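Local coordinates for actin-related protein 8 (Homo sapiens, PDB 4FO0), which binds ATP with low basal ATPase activity, does not polymerise, serves as a component of the chromatin-remodelling INO80 complex, and is required to bring INO80 to sites of DNA damage, at residues Gln84-Lys89 with Lys354-Met359; Ser107-Met112 with Gln292-Pro297; Pro114-His119 with Pro342-Gln347. All blocks are in the same frame, centred on the assembly; numbering follows the deposited sequence.

Interaction 1. Residues Gln84-Lys89 with Lys354-Met359; sequences QAIWSK and KLQAPM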
ATOM      1  N   GLN A  84     -12.017   7.257 -22.910  1.00 40.77           N
ATOM      2  CA  GLN A  84     -11.497   7.127 -24.261  1.00 34.27           C
ATOM      3  C   GLN A  84     -10.719   5.830 -24.416  1.00 36.89           C
ATOM      4  O   GLN A  84     -10.816   5.144 -25.439  1.00 30.68           O
ATOM      5  CB  GLN A  84     -10.609   8.321 -24.606  1.00 41.65           C
ATOM      6  CG  GLN A  84      -9.920   8.178 -25.952  1.00 41.08           C
ATOM      7  CD  GLN A  84      -8.873   9.237 -26.190  1.00 51.83           C
ATOM      8  OE1 GLN A  84      -9.007  10.381 -25.754  1.00 52.63           O
ATOM      9  NE2 GLN A  84      -7.813   8.857 -26.883  1.00 46.35           N
ATOM     10  N   ALA A  85      -9.947   5.509 -23.383  1.00 34.50           N
ATOM     11  CA  ALA A  85      -9.183   4.276 -23.327  1.00 28.85           C
ATOM     12  C   ALA A  85     -10.087   3.060 -23.238  1.00 38.35           C
ATOM     13  O   ALA A  85      -9.742   1.989 -23.722  1.00 47.34           O
ATOM     14  CB  ALA A  85      -8.233   4.309 -22.137  1.00 35.10           C
ATOM     15  N   ILE A  86     -11.236   3.215 -22.591  1.00 41.38           N
ATOM     16  CA  ILE A  86     -12.151   2.095 -22.420  1.00 42.37           C
ATOM     17  C   ILE A  86     -12.794   1.736 -23.759  1.00 39.68           C
ATOM     18  O   ILE A  86     -12.769   0.582 -24.200  1.00 41.84           O
ATOM     19  CB  ILE A  86     -13.241   2.420 -21.388  1.00 33.34           C
ATOM     20  CG1 ILE A  86     -12.652   2.452 -19.978  1.00 41.88           C
ATOM     21  CG2 ILE A  86     -14.365   1.410 -21.452  1.00 27.29           C
ATOM     22  CD1 ILE A  86     -13.667   2.869 -18.906  1.00 31.38           C
ATOM     23  N   TRP A  87     -13.372   2.753 -24.386  1.00 33.15           N
ATOM     24  CA  TRP A  87     -13.951   2.667 -25.718  1.00 45.30           C
ATOM     25  C   TRP A  87     -12.966   2.126 -26.747  1.00 44.46           C
ATOM     26  O   TRP A  87     -13.303   1.272 -27.558  1.00 38.79           O
ATOM     27  CB  TRP A  87     -14.378   4.065 -26.159  1.00 35.02           C
ATOM     28  CG  TRP A  87     -15.100   4.090 -27.460  1.00 49.90           C
ATOM     29  CD1 TRP A  87     -14.662   4.630 -28.631  1.00 48.24           C
ATOM     30  CD2 TRP A  87     -16.402   3.549 -27.728  1.00 52.03           C
ATOM     31  NE1 TRP A  87     -15.609   4.464 -29.608  1.00 51.91           N
ATOM     32  CE2 TRP A  87     -16.690   3.808 -29.078  1.00 45.86           C
ATOM     33  CE3 TRP A  87     -17.354   2.879 -26.951  1.00 50.96           C
ATOM     34  CZ2 TRP A  87     -17.889   3.409 -29.675  1.00 41.75           C
ATOM     35  CZ3 TRP A  87     -18.545   2.494 -27.541  1.00 51.49           C
ATOM     36  CH2 TRP A  87     -18.800   2.757 -28.892  1.00 53.68           C
ATOM     37  N   SER A  88     -11.753   2.661 -26.715  1.00 45.09           N
ATOM     38  CA  SER A  88     -10.724   2.303 -27.667  1.00 46.23           C
ATOM     39  C   SER A  88     -10.401   0.804 -27.666  1.00 35.89           C
ATOM     40  O   SER A  88      -9.969   0.261 -28.673  1.00 53.79           O
ATOM     41  CB  SER A  88      -9.467   3.132 -27.400  1.00 32.47           C
ATOM     42  OG  SER A  88      -8.355   2.288 -27.154  1.00 66.46           O
ATOM     43  N   LYS A  89     -10.618   0.142 -26.539  1.00 39.45           N
ATOM     44  CA  LYS A  89     -10.277  -1.269 -26.399  1.00 38.96           C
ATOM     45  C   LYS A  89     -11.491  -2.139 -26.677  1.00 47.97           C
ATOM     46  O   LYS A  89     -12.502  -2.047 -25.992  1.00 48.26           O
ATOM     47  CB  LYS A  89      -9.747  -1.539 -24.992  1.00 36.96           C
ATOM     48  CG  LYS A  89      -9.437  -2.994 -24.683  1.00 37.53           C
ATOM     49  CD  LYS A  89      -8.694  -3.097 -23.346  1.00 37.17           C
ATOM     50  CE  LYS A  89      -8.294  -4.535 -23.039  1.00 43.59           C
ATOM     51  NZ  LYS A  89      -7.363  -4.645 -21.894  1.00 52.23           N
ATOM     52  N   LYS A 354     -17.295   0.597 -11.985  1.00 24.48           N
ATOM     53  CA  LYS A 354     -16.486  -0.526 -11.506  1.00 29.46           C
ATOM     54  C   LYS A 354     -15.180  -0.677 -12.256  1.00 35.23           C
ATOM     55  O   LYS A 354     -14.234  -1.255 -11.726  1.00 36.73           O
ATOM     56  CB  LYS A 354     -17.259  -1.846 -11.573  1.00 30.00           C
ATOM     57  CG  LYS A 354     -18.447  -1.926 -10.631  1.00 30.16           C
ATOM     58  CD  LYS A 354     -19.150  -3.251 -10.776  1.00 39.82           C
ATOM     59  CE  LYS A 354     -19.889  -3.339 -12.090  1.00 39.51           C
ATOM     60  NZ  LYS A 354     -20.396  -4.717 -12.255  1.00 49.29           N
ATOM     61  N   LEU A 355     -15.142  -0.178 -13.492  1.00 29.65           N
ATOM     62  CA  LEU A 355     -13.949  -0.257 -14.338  1.00 30.49           C
ATOM     63  C   LEU A 355     -13.220   1.083 -14.448  1.00 26.84           C
ATOM     64  O   LEU A 355     -12.008   1.131 -14.477  1.00 27.54           O
ATOM     65  CB  LEU A 355     -14.311  -0.760 -15.731  1.00 37.26           C
ATOM     66  CG  LEU A 355     -13.211  -0.749 -16.796  1.00 33.22           C
ATOM     67  CD1 LEU A 355     -12.109  -1.773 -16.499  1.00 23.69           C
ATOM     68  CD2 LEU A 355     -13.846  -1.043 -18.127  1.00 25.92           C
ATOM     69  N   GLN A 356     -13.974   2.171 -14.494  1.00 34.65           N
ATOM     70  CA  GLN A 356     -13.388   3.498 -14.523  1.00 29.83           C
ATOM     71  C   GLN A 356     -12.421   3.749 -13.368  1.00 36.89           C
ATOM     72  O   GLN A 356     -11.296   4.203 -13.580  1.00 37.95           O
ATOM     73  CB  GLN A 356     -14.487   4.555 -14.512  1.00 29.36           C
ATOM     74  CG  GLN A 356     -15.351   4.549 -15.759  1.00 39.81           C
ATOM     75  CD  GLN A 356     -16.567   5.431 -15.599  1.00 36.37           C
ATOM     76  OE1 GLN A 356     -17.352   5.255 -14.670  1.00 60.21           O
ATOM     77  NE2 GLN A 356     -16.714   6.403 -16.478  1.00 51.63           N
ATOM     78  N   ALA A 357     -12.862   3.456 -12.147  1.00 35.66           N
ATOM     79  CA  ALA A 357     -12.101   3.816 -10.959  1.00 22.23           C
ATOM     80  C   ALA A 357     -10.685   3.210 -10.914  1.00 36.98           C
ATOM     81  O   ALA A 357      -9.713   3.919 -10.683  1.00 32.08           O
ATOM     82  CB  ALA A 357     -12.882   3.451  -9.718  1.00 29.11           C
ATOM     83  N   PRO A 358     -10.572   1.892 -11.116  1.00 30.95           N
ATOM     84  CA  PRO A 358      -9.254   1.240 -11.114  1.00 25.28           C
ATOM     85  C   PRO A 358      -8.370   1.786 -12.221  1.00 39.77           C
ATOM     86  O   PRO A 358      -7.154   1.855 -12.063  1.00 34.69           O
ATOM     87  CB  PRO A 358      -9.577  -0.232 -11.412  1.00 24.92           C
ATOM     88  CG  PRO A 358     -11.011  -0.388 -11.070  1.00 40.57           C
ATOM     89  CD  PRO A 358     -11.684   0.939 -11.255  1.00 22.17           C
ATOM     90  N   MET A 359      -8.977   2.162 -13.342  1.00 38.18           N
ATOM     91  CA  MET A 359      -8.223   2.707 -14.463  1.00 36.27           C
ATOM     92  C   MET A 359      -7.722   4.126 -14.232  1.00 40.48           C
ATOM     93  O   MET A 359      -6.953   4.634 -15.037  1.00 34.81           O
ATOM     94  CB  MET A 359      -9.045   2.677 -15.739  1.00 29.55           C
ATOM     95  CG  MET A 359      -9.214   1.294 -16.304  1.00 39.91           C
ATOM     96  SD  MET A 359      -9.967   1.371 -17.924  1.00 49.08           S
ATOM     97  CE  MET A 359      -9.013   2.701 -18.656  1.00 53.59           C
TER
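I86 projects from the last turns of helix 71-88 against L355, Q356 and M359 of the short helix 353-359, an apolar helix-helix contact within the actin fold. The two short axes cross at 119° and stay 11.2 Å apart at their closest, a separation bridged by side chains alone, with no hydrogen bond between the segments. Followed outward from CB, the isoleucine makes nearly all its contacts through the CG1-CD1 branch. This branch lies beside the backbone N (chi1 -71°), and I86 CG1 meets the thioether at 3.5 Å from M359 SD. Its end, I86 CD1, runs on between two further side chains: it is 4.0 Å from L355 CD2, approaching that methyl tip to tip, and 3.9 Å from Q356 CG, where the two chains cross nearly at right angles. The other branch, I86 CG2, is more distant and only grazes L355 CD2 at 4.2 Å. Q356 thus presents aliphatic carbon to the isoleucine, while its amide NE2 reaches across to helix 71-88 and is hydrogen-bonded to D83. One residue before I86, A85 adds a single methyl. The contact is thin, 186 Å² in all, yet most of it is buried, because other elements close around it: helix 516-527 supplies F519 against M359 and R523 against A85, L322 from a loop and V82 also touch M359, and helix 280-293 lies behind Q356 through L290. M359 touches both I86 and A85, the former through SD and the latter through its methyl. Its chain is extended as far as SD and then bends (chi3 45°), which turns the terminal methyl toward A85, with M359 CE 3.9 Å from A85 CB.

Interaction 2. Residues Ser107-Met112 with Gln292-Pro297; sequences SYNKQM and QRAGFP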
ATOM      1  N   SER A 107     -31.618   6.478 -11.154  1.00 46.38           N
ATOM      2  CA  SER A 107     -33.074   6.337 -11.122  1.00 53.58           C
ATOM      3  C   SER A 107     -33.530   5.126 -10.324  1.00 51.51           C
ATOM      4  O   SER A 107     -34.369   5.233  -9.435  1.00 50.95           O
ATOM      5  CB  SER A 107     -33.641   6.249 -12.531  1.00 47.48           C
ATOM      6  OG  SER A 107     -33.670   7.531 -13.117  1.00 76.46           O
ATOM      7  N   TYR A 108     -32.987   3.969 -10.666  1.00 46.10           N
ATOM      8  CA  TYR A 108     -33.274   2.752  -9.926  1.00 52.12           C
ATOM      9  C   TYR A 108     -32.748   2.844  -8.489  1.00 56.23           C
ATOM     10  O   TYR A 108     -33.390   2.387  -7.541  1.00 61.52           O
ATOM     11  CB  TYR A 108     -32.609   1.571 -10.628  1.00 40.59           C
ATOM     12  CG  TYR A 108     -32.676   0.270  -9.863  1.00 59.43           C
ATOM     13  CD1 TYR A 108     -31.796   0.016  -8.819  1.00 54.24           C
ATOM     14  CD2 TYR A 108     -33.610  -0.712 -10.196  1.00 58.40           C
ATOM     15  CE1 TYR A 108     -31.842  -1.172  -8.119  1.00 72.83           C
ATOM     16  CE2 TYR A 108     -33.669  -1.912  -9.501  1.00 59.80           C
ATOM     17  CZ  TYR A 108     -32.777  -2.136  -8.461  1.00 90.98           C
ATOM     18  OH  TYR A 108     -32.816  -3.322  -7.756  1.00 97.78           O
ATOM     19  N   ASN A 109     -31.573   3.431  -8.330  1.00 47.26           N
ATOM     20  CA  ASN A 109     -30.883   3.338  -7.063  1.00 56.41           C
ATOM     21  C   ASN A 109     -31.541   4.072  -5.917  1.00 64.05           C
ATOM     22  O   ASN A 109     -31.593   3.577  -4.782  1.00 66.17           O
ATOM     23  CB  ASN A 109     -29.399   3.700  -7.200  1.00 42.33           C
ATOM     24  CG  ASN A 109     -28.557   2.502  -7.574  1.00 50.03           C
ATOM     25  OD1 ASN A 109     -28.956   1.356  -7.348  1.00 37.39           O
ATOM     26  ND2 ASN A 109     -27.398   2.759  -8.186  1.00 47.53           N
ATOM     27  N   LYS A 110     -32.060   5.251  -6.174  1.00 52.82           N
ATOM     28  CA  LYS A 110     -32.503   5.979  -5.005  1.00 83.60           C
ATOM     29  C   LYS A 110     -33.994   5.810  -4.673  1.00 67.99           C
ATOM     30  O   LYS A 110     -34.578   6.565  -3.892  1.00 80.38           O
ATOM     31  CB  LYS A 110     -31.900   7.389  -4.964  1.00 93.98           C
ATOM     32  CG  LYS A 110     -30.328   7.305  -5.084  1.00 98.28           C
ATOM     33  CD  LYS A 110     -29.513   7.842  -3.855  1.00 84.09           C
ATOM     34  CE  LYS A 110     -29.051   9.297  -4.060  1.00 96.19           C
ATOM     35  NZ  LYS A 110     -28.335   9.917  -2.896  1.00 80.29           N
ATOM     36  N   GLN A 111     -34.546   4.744  -5.254  1.00 54.06           N
ATOM     37  CA  GLN A 111     -35.739   4.053  -4.788  1.00 49.19           C
ATOM     38  C   GLN A 111     -35.353   2.911  -3.835  1.00 68.67           C
ATOM     39  O   GLN A 111     -36.219   2.297  -3.220  1.00 73.81           O
ATOM     40  CB  GLN A 111     -36.464   3.410  -5.978  1.00 46.98           C
ATOM     41  CG  GLN A 111     -37.026   4.374  -7.015  1.00 66.50           C
ATOM     42  CD  GLN A 111     -37.875   3.681  -8.082  1.00 89.50           C
ATOM     43  OE1 GLN A 111     -37.504   2.633  -8.618  1.00 80.00           O
ATOM     44  NE2 GLN A 111     -39.029   4.272  -8.386  1.00 93.99           N
ATOM     45  N   MET A 112     -34.062   2.598  -3.742  1.00 65.82           N
ATOM     46  CA  MET A 112     -33.605   1.489  -2.897  1.00 74.38           C
ATOM     47  C   MET A 112     -33.478   1.876  -1.425  1.00 77.73           C
ATOM     48  O   MET A 112     -32.859   2.895  -1.088  1.00 68.80           O
ATOM     49  CB  MET A 112     -32.244   0.945  -3.367  1.00 77.32           C
ATOM     50  CG  MET A 112     -32.208   0.389  -4.783  1.00 73.68           C
ATOM     51  SD  MET A 112     -33.340  -0.977  -5.125  1.00 70.76           S
ATOM     52  CE  MET A 112     -34.002  -1.330  -3.492  1.00104.48           C
ATOM     53  N   GLN A 292     -21.390   7.910  -6.010  1.00 30.06           N
ATOM     54  CA  GLN A 292     -22.338   8.942  -5.635  1.00 34.63           C
ATOM     55  C   GLN A 292     -23.147   9.378  -6.847  1.00 43.51           C
ATOM     56  O   GLN A 292     -24.372   9.469  -6.780  1.00 50.18           O
ATOM     57  CB  GLN A 292     -21.624  10.128  -5.034  1.00 34.89           C
ATOM     58  CG  GLN A 292     -21.284   9.964  -3.589  1.00 44.74           C
ATOM     59  CD  GLN A 292     -20.571  11.188  -3.062  1.00 62.06           C
ATOM     60  OE1 GLN A 292     -19.428  11.463  -3.438  1.00 74.68           O
ATOM     61  NE2 GLN A 292     -21.251  11.949  -2.211  1.00 60.20           N
ATOM     62  N   ARG A 293     -22.461   9.631  -7.959  1.00 38.41           N
ATOM     63  CA  ARG A 293     -23.142  10.006  -9.191  1.00 41.76           C
ATOM     64  C   ARG A 293     -24.162   8.947  -9.637  1.00 40.52           C
ATOM     65  O   ARG A 293     -25.156   9.268 -10.270  1.00 45.09           O
ATOM     66  CB  ARG A 293     -22.134  10.306 -10.308  1.00 45.67           C
ATOM     67  CG  ARG A 293     -21.270  11.521 -10.038  1.00 51.38           C
ATOM     68  CD  ARG A 293     -19.861  11.380 -10.640  1.00 77.54           C
ATOM     69  NE  ARG A 293     -19.785  11.767 -12.051  1.00 84.42           N
ATOM     70  CZ  ARG A 293     -19.892  10.925 -13.078  1.00 86.81           C
ATOM     71  NH1 ARG A 293     -19.803  11.389 -14.318  1.00 82.47           N
ATOM     72  NH2 ARG A 293     -20.086   9.622 -12.875  1.00 66.07           N
ATOM     73  N   ALA A 294     -23.922   7.687  -9.301  1.00 36.68           N
ATOM     74  CA  ALA A 294     -24.880   6.634  -9.631  1.00 35.02           C
ATOM     75  C   ALA A 294     -25.971   6.453  -8.567  1.00 45.77           C
ATOM     76  O   ALA A 294     -26.716   5.472  -8.610  1.00 46.79           O
ATOM     77  CB  ALA A 294     -24.161   5.322  -9.868  1.00 32.71           C
ATOM     78  N   GLY A 295     -26.058   7.378  -7.608  1.00 37.36           N
ATOM     79  CA  GLY A 295     -27.047   7.277  -6.542  1.00 45.53           C
ATOM     80  C   GLY A 295     -26.751   6.283  -5.423  1.00 46.04           C
ATOM     81  O   GLY A 295     -27.644   5.590  -4.934  1.00 57.79           O
ATOM     82  N   PHE A 296     -25.491   6.217  -5.021  1.00 51.77           N
ATOM     83  CA  PHE A 296     -25.041   5.392  -3.900  1.00 46.38           C
ATOM     84  C   PHE A 296     -25.979   5.492  -2.701  1.00 47.85           C
ATOM     85  O   PHE A 296     -26.138   6.569  -2.114  1.00 45.99           O
ATOM     86  CB  PHE A 296     -23.645   5.856  -3.500  1.00 32.64           C
ATOM     87  CG  PHE A 296     -22.991   5.002  -2.481  1.00 45.59           C
ATOM     88  CD1 PHE A 296     -22.810   3.640  -2.711  1.00 42.60           C
ATOM     89  CD2 PHE A 296     -22.525   5.560  -1.293  1.00 40.44           C
ATOM     90  CE1 PHE A 296     -22.180   2.841  -1.758  1.00 43.67           C
ATOM     91  CE2 PHE A 296     -21.897   4.777  -0.345  1.00 30.30           C
ATOM     92  CZ  PHE A 296     -21.719   3.413  -0.577  1.00 27.31           C
ATOM     93  N   PRO A 297     -26.585   4.361  -2.312  1.00 41.79           N
ATOM     94  CA  PRO A 297     -27.730   4.415  -1.402  1.00 39.23           C
ATOM     95  C   PRO A 297     -27.347   4.766   0.036  1.00 58.05           C
ATOM     96  O   PRO A 297     -28.207   5.190   0.796  1.00 52.92           O
ATOM     97  CB  PRO A 297     -28.317   3.000  -1.485  1.00 41.38           C
ATOM     98  CG  PRO A 297     -27.355   2.190  -2.333  1.00 43.74           C
ATOM     99  CD  PRO A 297     -26.116   2.985  -2.513  1.00 44.40           C
TER
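N109 and A294 join the C-terminal ends of helices 102-109 and 280-293 through one nearly straight hydrogen bond, N109 ND2 to A294 O, 2.8 Å long with an angle of 176° at the hydrogen. The acceptor lies in the plane of the asparagine amide, although ND2 itself stands 25° off the carbonyl plane of A294. The amide's other end is also held: OD1 accepts from the backbone N of R349 in strand 343-350, which fixes the rotation of the group. With an alanine here, A294 O and the R349 N-H would probably lose their shared partner, and the two helix ends their polar tie. Around this buried bond the backbones come close, N109 CA and G295 CA being 5.5 Å apart, and K110, bent at chi2 and chi3, drapes its methylenes over the G295 peptide, with CE 3.8 Å from G295 CA. The lysine's NZ end is the looser part, lying on the exposed side close to the like-charged R299. G295 can be approached this way because it lacks a side chain; at positive phi (77°), it is the C-prime residue of the Schellman motif that ends helix 280-293, with G295 N bonded to Q292 O and F296 N to the carbonyl just before Q292.

Interaction 3. Residues Pro114-His119 with Pro342-Gln347; sequences PAILDH and PALLYQ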
ATOM      1  N   PRO A 114     -32.365   0.083   2.442  1.00 46.76           N
ATOM      2  CA  PRO A 114     -31.676  -1.068   3.040  1.00 41.75           C
ATOM      3  C   PRO A 114     -32.639  -1.949   3.849  1.00 47.55           C
ATOM      4  O   PRO A 114     -33.585  -1.459   4.465  1.00 39.78           O
ATOM      5  CB  PRO A 114     -30.633  -0.418   3.955  1.00 40.43           C
ATOM      6  CG  PRO A 114     -31.209   0.933   4.277  1.00 42.49           C
ATOM      7  CD  PRO A 114     -31.998   1.362   3.076  1.00 36.17           C
ATOM      8  N   ALA A 115     -32.415  -3.253   3.796  1.00 43.65           N
ATOM      9  CA  ALA A 115     -33.120  -4.187   4.641  1.00 39.93           C
ATOM     10  C   ALA A 115     -32.242  -4.385   5.871  1.00 49.76           C
ATOM     11  O   ALA A 115     -31.027  -4.186   5.793  1.00 46.46           O
ATOM     12  CB  ALA A 115     -33.302  -5.498   3.912  1.00 29.80           C
ATOM     13  N   ILE A 116     -32.829  -4.749   7.013  1.00 48.80           N
ATOM     14  CA  ILE A 116     -31.974  -5.119   8.140  1.00 48.37           C
ATOM     15  C   ILE A 116     -31.775  -6.637   8.212  1.00 46.80           C
ATOM     16  O   ILE A 116     -32.721  -7.419   8.081  1.00 39.25           O
ATOM     17  CB  ILE A 116     -32.374  -4.498   9.527  1.00 47.61           C
ATOM     18  CG1 ILE A 116     -33.227  -5.460  10.321  1.00 48.72           C
ATOM     19  CG2 ILE A 116     -33.040  -3.104   9.400  1.00 36.83           C
ATOM     20  CD1 ILE A 116     -34.643  -5.434   9.882  1.00 72.30           C
ATOM     21  N   LEU A 117     -30.520  -7.042   8.364  1.00 44.05           N
ATOM     22  CA  LEU A 117     -30.186  -8.451   8.473  1.00 41.24           C
ATOM     23  C   LEU A 117     -30.260  -8.857   9.933  1.00 56.86           C
ATOM     24  O   LEU A 117     -30.574  -9.998  10.249  1.00 58.20           O
ATOM     25  CB  LEU A 117     -28.777  -8.699   7.958  1.00 37.07           C
ATOM     26  CG  LEU A 117     -28.540  -8.512   6.464  1.00 41.84           C
ATOM     27  CD1 LEU A 117     -27.156  -9.032   6.105  1.00 41.28           C
ATOM     28  CD2 LEU A 117     -29.613  -9.240   5.685  1.00 24.85           C
ATOM     29  N   ASP A 118     -29.978  -7.896  10.812  1.00 48.58           N
ATOM     30  CA  ASP A 118     -29.885  -8.124  12.251  1.00 45.09           C
ATOM     31  C   ASP A 118     -30.145  -6.838  13.011  1.00 38.21           C
ATOM     32  O   ASP A 118     -29.776  -5.763  12.565  1.00 50.79           O
ATOM     33  CB  ASP A 118     -28.499  -8.641  12.638  1.00 51.92           C
ATOM     34  CG  ASP A 118     -28.429 -10.157  12.692  1.00 65.20           C
ATOM     35  OD1 ASP A 118     -28.924 -10.734  13.689  1.00 82.01           O
ATOM     36  OD2 ASP A 118     -27.868 -10.762  11.748  1.00 67.79           O
ATOM     37  N   HIS A 119     -30.784  -6.947  14.164  1.00 48.51           N
ATOM     38  CA  HIS A 119     -31.109  -5.780  14.941  1.00 36.52           C
ATOM     39  C   HIS A 119     -29.868  -5.035  15.302  1.00 41.79           C
ATOM     40  O   HIS A 119     -29.819  -3.795  15.239  1.00 34.23           O
ATOM     41  CB  HIS A 119     -31.856  -6.176  16.199  1.00 36.20           C
ATOM     42  CG  HIS A 119     -32.213  -5.015  17.079  1.00 41.66           C
ATOM     43  ND1 HIS A 119     -31.593  -4.776  18.236  1.00 36.63           N
ATOM     44  CD2 HIS A 119     -33.157  -4.012  16.928  1.00 35.33           C
ATOM     45  CE1 HIS A 119     -32.109  -3.680  18.801  1.00 36.97           C
ATOM     46  NE2 HIS A 119     -33.068  -3.215  18.000  1.00 40.71           N
ATOM     47  N   PRO A 342     -27.642  -1.070  12.943  1.00 37.50           N
ATOM     48  CA  PRO A 342     -28.102  -2.434  12.652  1.00 37.41           C
ATOM     49  C   PRO A 342     -27.238  -3.090  11.594  1.00 35.90           C
ATOM     50  O   PRO A 342     -26.473  -2.385  10.947  1.00 43.30           O
ATOM     51  CB  PRO A 342     -29.517  -2.223  12.128  1.00 33.42           C
ATOM     52  CG  PRO A 342     -29.587  -0.761  11.746  1.00 33.94           C
ATOM     53  CD  PRO A 342     -28.616  -0.031  12.560  1.00 32.50           C
ATOM     54  N   ALA A 343     -27.329  -4.407  11.435  1.00 35.93           N
ATOM     55  CA  ALA A 343     -26.702  -5.060  10.278  1.00 40.25           C
ATOM     56  C   ALA A 343     -27.578  -4.775   9.073  1.00 40.74           C
ATOM     57  O   ALA A 343     -28.705  -5.278   8.996  1.00 48.35           O
ATOM     58  CB  ALA A 343     -26.560  -6.571  10.487  1.00 28.57           C
ATOM     59  N   LEU A 344     -27.061  -3.960   8.155  1.00 28.95           N
ATOM     60  CA  LEU A 344     -27.805  -3.504   6.978  1.00 33.41           C
ATOM     61  C   LEU A 344     -27.380  -4.181   5.686  1.00 38.60           C
ATOM     62  O   LEU A 344     -26.199  -4.466   5.462  1.00 42.10           O
ATOM     63  CB  LEU A 344     -27.642  -2.004   6.816  1.00 29.89           C
ATOM     64  CG  LEU A 344     -28.251  -1.174   7.933  1.00 40.40           C
ATOM     65  CD1 LEU A 344     -27.747   0.252   7.828  1.00 49.10           C
ATOM     66  CD2 LEU A 344     -29.765  -1.202   7.826  1.00 42.97           C
ATOM     67  N   LEU A 345     -28.360  -4.433   4.829  1.00 40.79           N
ATOM     68  CA  LEU A 345     -28.095  -4.974   3.503  1.00 39.78           C
ATOM     69  C   LEU A 345     -28.685  -4.060   2.435  1.00 44.82           C
ATOM     70  O   LEU A 345     -29.875  -3.762   2.463  1.00 38.55           O
ATOM     71  CB  LEU A 345     -28.698  -6.358   3.359  1.00 34.30           C
ATOM     72  CG  LEU A 345     -28.510  -6.924   1.963  1.00 45.21           C
ATOM     73  CD1 LEU A 345     -27.062  -7.331   1.791  1.00 32.66           C
ATOM     74  CD2 LEU A 345     -29.440  -8.092   1.746  1.00 26.45           C
ATOM     75  N   TYR A 346     -27.834  -3.627   1.505  1.00 41.03           N
ATOM     76  CA  TYR A 346     -28.200  -2.703   0.435  1.00 38.14           C
ATOM     77  C   TYR A 346     -28.191  -3.359  -0.949  1.00 44.93           C
ATOM     78  O   TYR A 346     -27.220  -4.025  -1.332  1.00 40.44           O
ATOM     79  CB  TYR A 346     -27.206  -1.549   0.388  1.00 35.14           C
ATOM     80  CG  TYR A 346     -27.391  -0.491   1.446  1.00 37.82           C
ATOM     81  CD1 TYR A 346     -28.165   0.637   1.190  1.00 38.79           C
ATOM     82  CD2 TYR A 346     -26.756  -0.589   2.679  1.00 35.48           C
ATOM     83  CE1 TYR A 346     -28.327   1.626   2.137  1.00 37.76           C
ATOM     84  CE2 TYR A 346     -26.919   0.401   3.649  1.00 36.38           C
ATOM     85  CZ  TYR A 346     -27.707   1.501   3.369  1.00 44.55           C
ATOM     86  OH  TYR A 346     -27.880   2.493   4.307  1.00 56.29           O
ATOM     87  N   GLN A 347     -29.270  -3.159  -1.701  1.00 43.43           N
ATOM     88  CA  GLN A 347     -29.266  -3.438  -3.137  1.00 43.00           C
ATOM     89  C   GLN A 347     -28.764  -2.215  -3.885  1.00 49.07           C
ATOM     90  O   GLN A 347     -29.140  -1.080  -3.573  1.00 44.88           O
ATOM     91  CB  GLN A 347     -30.675  -3.735  -3.655  1.00 46.34           C
ATOM     92  CG  GLN A 347     -31.416  -4.813  -2.914  1.00 48.70           C
ATOM     93  CD  GLN A 347     -30.647  -6.110  -2.880  1.00 56.81           C
ATOM     94  OE1 GLN A 347     -30.205  -6.617  -3.914  1.00 67.17           O
ATOM     95  NE2 GLN A 347     -30.472  -6.656  -1.685  1.00 51.15           N
TER
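A115 and L345 form a hydrogen-bonded antiparallel pair, with L345 N to A115 O at 2.8 Å and A115 N to L345 O at 2.9 Å. Beyond the non-hydrogen-bonded pair I116-L344 the register slips by one at a classic beta bulge: L117 and D118 both face A343, whose O accepts L117 N at 2.6 Å and, weakly, D118 N. The return bond, A343 N to D118 O, measures 3.0 Å and restores the pairing beyond the bulge. Packing spreads from this backbone frame to both faces. P114 lays CB over the face of the Y346 ring, 3.6 Å from its centroid and 14° off the normal, in a CH-pi contact. L344 CD2 reaches P114 CB at 4.0 Å and stays near I116 CG2. On the other face L117, its CG anti to the carbonyl carbon (chi1 -68°), brings that CG to 3.8 Å from L345 CB. D118 CB and A343 CB are 3.6 Å apart there, and the aspartate carboxylate makes a long, weak ion pair with R337. The contact forms one margin of a three-stranded antiparallel sheet: 115-118 is an outer strand, 343-350 the middle one, and 330-336 lies beyond it, where F334 meets the Y346 ring with the two planes nearly parallel.

Interactions 2 and 3 adjoin, their centres about 17 Å apart: P297 CB packs on Y346 CD1 at 3.6 Å and M112 CG meets Q347 O at the same distance, so the helix ends at 107-112 and 292-297 rest against the three-stranded sheet. Their segments alternate along the chain, and both contacts are nested within the loop closed by interaction 1. Interaction 1 touches neither, though its nearest atoms come within about 5 Å of interaction 2; its centre is about 22 Å from that of interaction 2 and about 32 Å from that of interaction 3, although strand 343-350 leads into helix 353-359. All three lie away from the nucleotide site; the L355 side chain of interaction 1 is about 13 Å from the bound ATP.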